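Local coordinates for putative hemoglobin-like oxygen-binding protein (Pseudoalteromonas haloplanktis, PDB 4UUR) that binds heme and, as a cold-adapted group II truncated hemoglobin of an Antarctic marine bacterium, probably binds and carries oxygen, at residues A38-D43 with D118-N123. Sequence-based numbering, arbitrary orientation.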
loop_
_atom_site.group_PDB
_atom_site.type_symbol
_atom_site.label_atom_id
_atom_site.label_comp_id
_atom_site.label_asym_id
_atom_site.label_seq_id
_atom_site.Cartn_x
_atom_site.Cartn_y
_atom_site.Cartn_z
ATOM N N ALA A 38 3.664 3.873 4.507
ATOM C CA ALA A 38 3.374 4.488 3.237
ATOM C C ALA A 38 4.671 5.015 2.633
ATOM O O ALA A 38 4.966 4.812 1.447
ATOM C CB ALA A 38 2.373 5.627 3.446
ATOM N N ASN A 39 5.463 5.688 3.460
ATOM C CA ASN A 39 6.670 6.268 2.988
ATOM C C ASN A 39 7.740 5.290 2.669
ATOM O O ASN A 39 8.423 5.494 1.703
ATOM C CB ASN A 39 7.190 7.367 3.912
ATOM C CG ASN A 39 6.434 8.658 3.710
ATOM O OD1 ASN A 39 6.332 9.178 2.608
ATOM N ND2 ASN A 39 5.826 9.122 4.743
ATOM N N ARG A 40 7.915 4.275 3.489
ATOM C CA ARG A 40 8.892 3.209 3.245
ATOM C C ARG A 40 8.562 2.459 1.947
ATOM O O ARG A 40 9.458 2.130 1.171
ATOM C CB ARG A 40 8.828 2.214 4.378
ATOM C CG ARG A 40 9.682 0.948 4.200
ATOM C CD ARG A 40 11.133 1.178 4.525
ATOM N NE ARG A 40 11.289 1.303 5.965
ATOM C CZ ARG A 40 12.443 1.519 6.587
ATOM N NH1 ARG A 40 13.591 1.670 5.935
ATOM N NH2 ARG A 40 12.450 1.565 7.889
ATOM N N PHE A 41 7.277 2.191 1.730
ATOM C CA PHE A 41 6.782 1.524 0.522
ATOM C C PHE A 41 7.272 2.232 -0.743
ATOM O O PHE A 41 7.863 1.609 -1.609
ATOM C CB PHE A 41 5.230 1.474 0.540
ATOM C CG PHE A 41 4.626 0.831 -0.677
ATOM C CD1 PHE A 41 4.823 -0.511 -0.951
ATOM C CD2 PHE A 41 3.905 1.570 -1.570
ATOM C CE1 PHE A 41 4.294 -1.088 -2.083
ATOM C CE2 PHE A 41 3.347 0.991 -2.682
ATOM C CZ PHE A 41 3.526 -0.343 -2.929
ATOM N N TYR A 42 7.032 3.538 -0.830
ATOM C CA TYR A 42 7.425 4.315 -2.000
ATOM C C TYR A 42 8.930 4.532 -2.029
ATOM O O TYR A 42 9.536 4.616 -3.095
ATOM C CB TYR A 42 6.645 5.654 -1.994
ATOM C CG TYR A 42 5.166 5.433 -2.355
ATOM C CD1 TYR A 42 4.815 4.930 -3.605
ATOM C CD2 TYR A 42 4.162 5.672 -1.454
ATOM C CE1 TYR A 42 3.491 4.647 -3.937
ATOM C CE2 TYR A 42 2.824 5.448 -1.779
ATOM C CZ TYR A 42 2.486 4.922 -3.036
ATOM O OH TYR A 42 1.173 4.657 -3.394
ATOM N N ASP A 43 9.548 4.619 -0.862
ATOM C CA ASP A 43 10.986 4.782 -0.808
ATOM C C ASP A 43 11.703 3.630 -1.478
ATOM O O ASP A 43 12.671 3.825 -2.219
ATOM C CB ASP A 43 11.412 4.919 0.637
ATOM C CG ASP A 43 11.297 6.374 1.144
ATOM O OD1 ASP A 43 10.969 7.286 0.341
ATOM O OD2 ASP A 43 11.579 6.585 2.330
ATOM N N ASP A 118 8.087 -6.319 6.675
ATOM C CA ASP A 118 9.233 -6.848 7.430
ATOM C C ASP A 118 9.948 -5.762 8.241
ATOM O O ASP A 118 10.321 -5.979 9.401
ATOM C CB ASP A 118 10.268 -7.554 6.509
ATOM C CG ASP A 118 9.784 -8.901 6.029
ATOM O OD1 ASP A 118 8.705 -9.320 6.488
ATOM O OD2 ASP A 118 10.432 -9.521 5.151
ATOM N N LEU A 119 10.173 -4.601 7.650
ATOM C CA LEU A 119 10.907 -3.600 8.414
ATOM C C LEU A 119 10.017 -2.834 9.402
ATOM O O LEU A 119 10.512 -2.318 10.383
ATOM C CB LEU A 119 11.634 -2.637 7.489
ATOM C CG LEU A 119 12.890 -3.179 6.829
ATOM C CD1 LEU A 119 13.149 -2.475 5.526
ATOM C CD2 LEU A 119 14.076 -3.061 7.733
ATOM N N GLU A 120 8.717 -2.762 9.179
ATOM C CA GLU A 120 7.889 -1.784 9.963
ATOM C C GLU A 120 7.067 -2.446 11.022
ATOM O O GLU A 120 6.628 -1.795 11.952
ATOM C CB GLU A 120 6.956 -0.932 9.056
ATOM C CG GLU A 120 7.696 -0.001 8.096
ATOM C CD GLU A 120 8.490 1.111 8.815
ATOM O OE1 GLU A 120 8.021 1.619 9.867
ATOM O OE2 GLU A 120 9.580 1.507 8.334
ATOM N N VAL A 121 6.808 -3.735 10.864
ATOM C CA VAL A 121 5.900 -4.423 11.764
ATOM C C VAL A 121 6.683 -5.444 12.589
ATOM O O VAL A 121 7.118 -6.493 12.073
ATOM C CB VAL A 121 4.763 -5.105 11.012
ATOM C CG1 VAL A 121 3.664 -5.564 11.992
ATOM C CG2 VAL A 121 4.171 -4.182 9.955
ATOM N N ASP A 122 6.854 -5.135 13.861
ATOM C CA ASP A 122 7.646 -5.989 14.733
ATOM C C ASP A 122 6.852 -7.183 15.302
ATOM O O ASP A 122 7.451 -8.240 15.499
ATOM C CB ASP A 122 8.402 -5.200 15.801
ATOM C CG ASP A 122 7.501 -4.442 16.727
ATOM O OD1 ASP A 122 6.420 -4.955 17.069
ATOM O OD2 ASP A 122 7.903 -3.328 17.132
ATOM N N ASN A 123 5.540 -7.041 15.511
ATOM C CA ASN A 123 4.651 -8.180 15.803
ATOM C C ASN A 123 4.606 -9.196 14.655
ATOM O O ASN A 123 4.095 -8.866 13.591
ATOM C CB ASN A 123 3.242 -7.640 15.997
ATOM C CG ASN A 123 2.281 -8.668 16.532
ATOM O OD1 ASN A 123 2.284 -9.809 16.132
ATOM N ND2 ASN A 123 1.449 -8.245 17.448
#
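Arg40 and Glu120 meet in a side-on salt bridge, with two guanidinium nitrogens converging on one carboxylate oxygen. NE of Arg40 stands 2.9 Å from OE2 of Glu120, and NH2 of Arg40 reaches the same oxygen, also at 2.9 Å. Sharing one acceptor bends both bonds, to just under 150° at the hydrogen. OE2 lies almost in the guanidinium plane, at the edge that carries NE and NH2. It takes NE on its anti lone pair, while NH2 comes in nearly along the C-O bond; both bonds go to OE2 and the planes of the two groups are 39° apart, so this is neither coplanar nor a two-oxygen pairing. Arg40 leaves its helix with CG anti to the backbone N (chi1 174°), then folds at chi2 and chi3, which swings the NE edge round to Glu120. Leu119 comes in over one face of the guanidinium, off-centre, its CD1 4.2 Å from NH1 of Arg40. The two bonds in its plane fix the rotation of the group, and the Leu119 methyl rests on one face. A leucine in place of Arg40 would probably leave the Glu120 carboxylate without this charge partner and take away the flat surface under Leu119. The Glu120 side chain also touches Ala36 and Ile37, and Arg40 lies against Thr116, while Phe41 turns inward to Trp109 and Phe69. This is a surface salt bridge clasping helix 31-45 to the C-terminal end of helix 103-120, an interhelical tie on the outside of the truncated globin's all-helical fold, away from the heme.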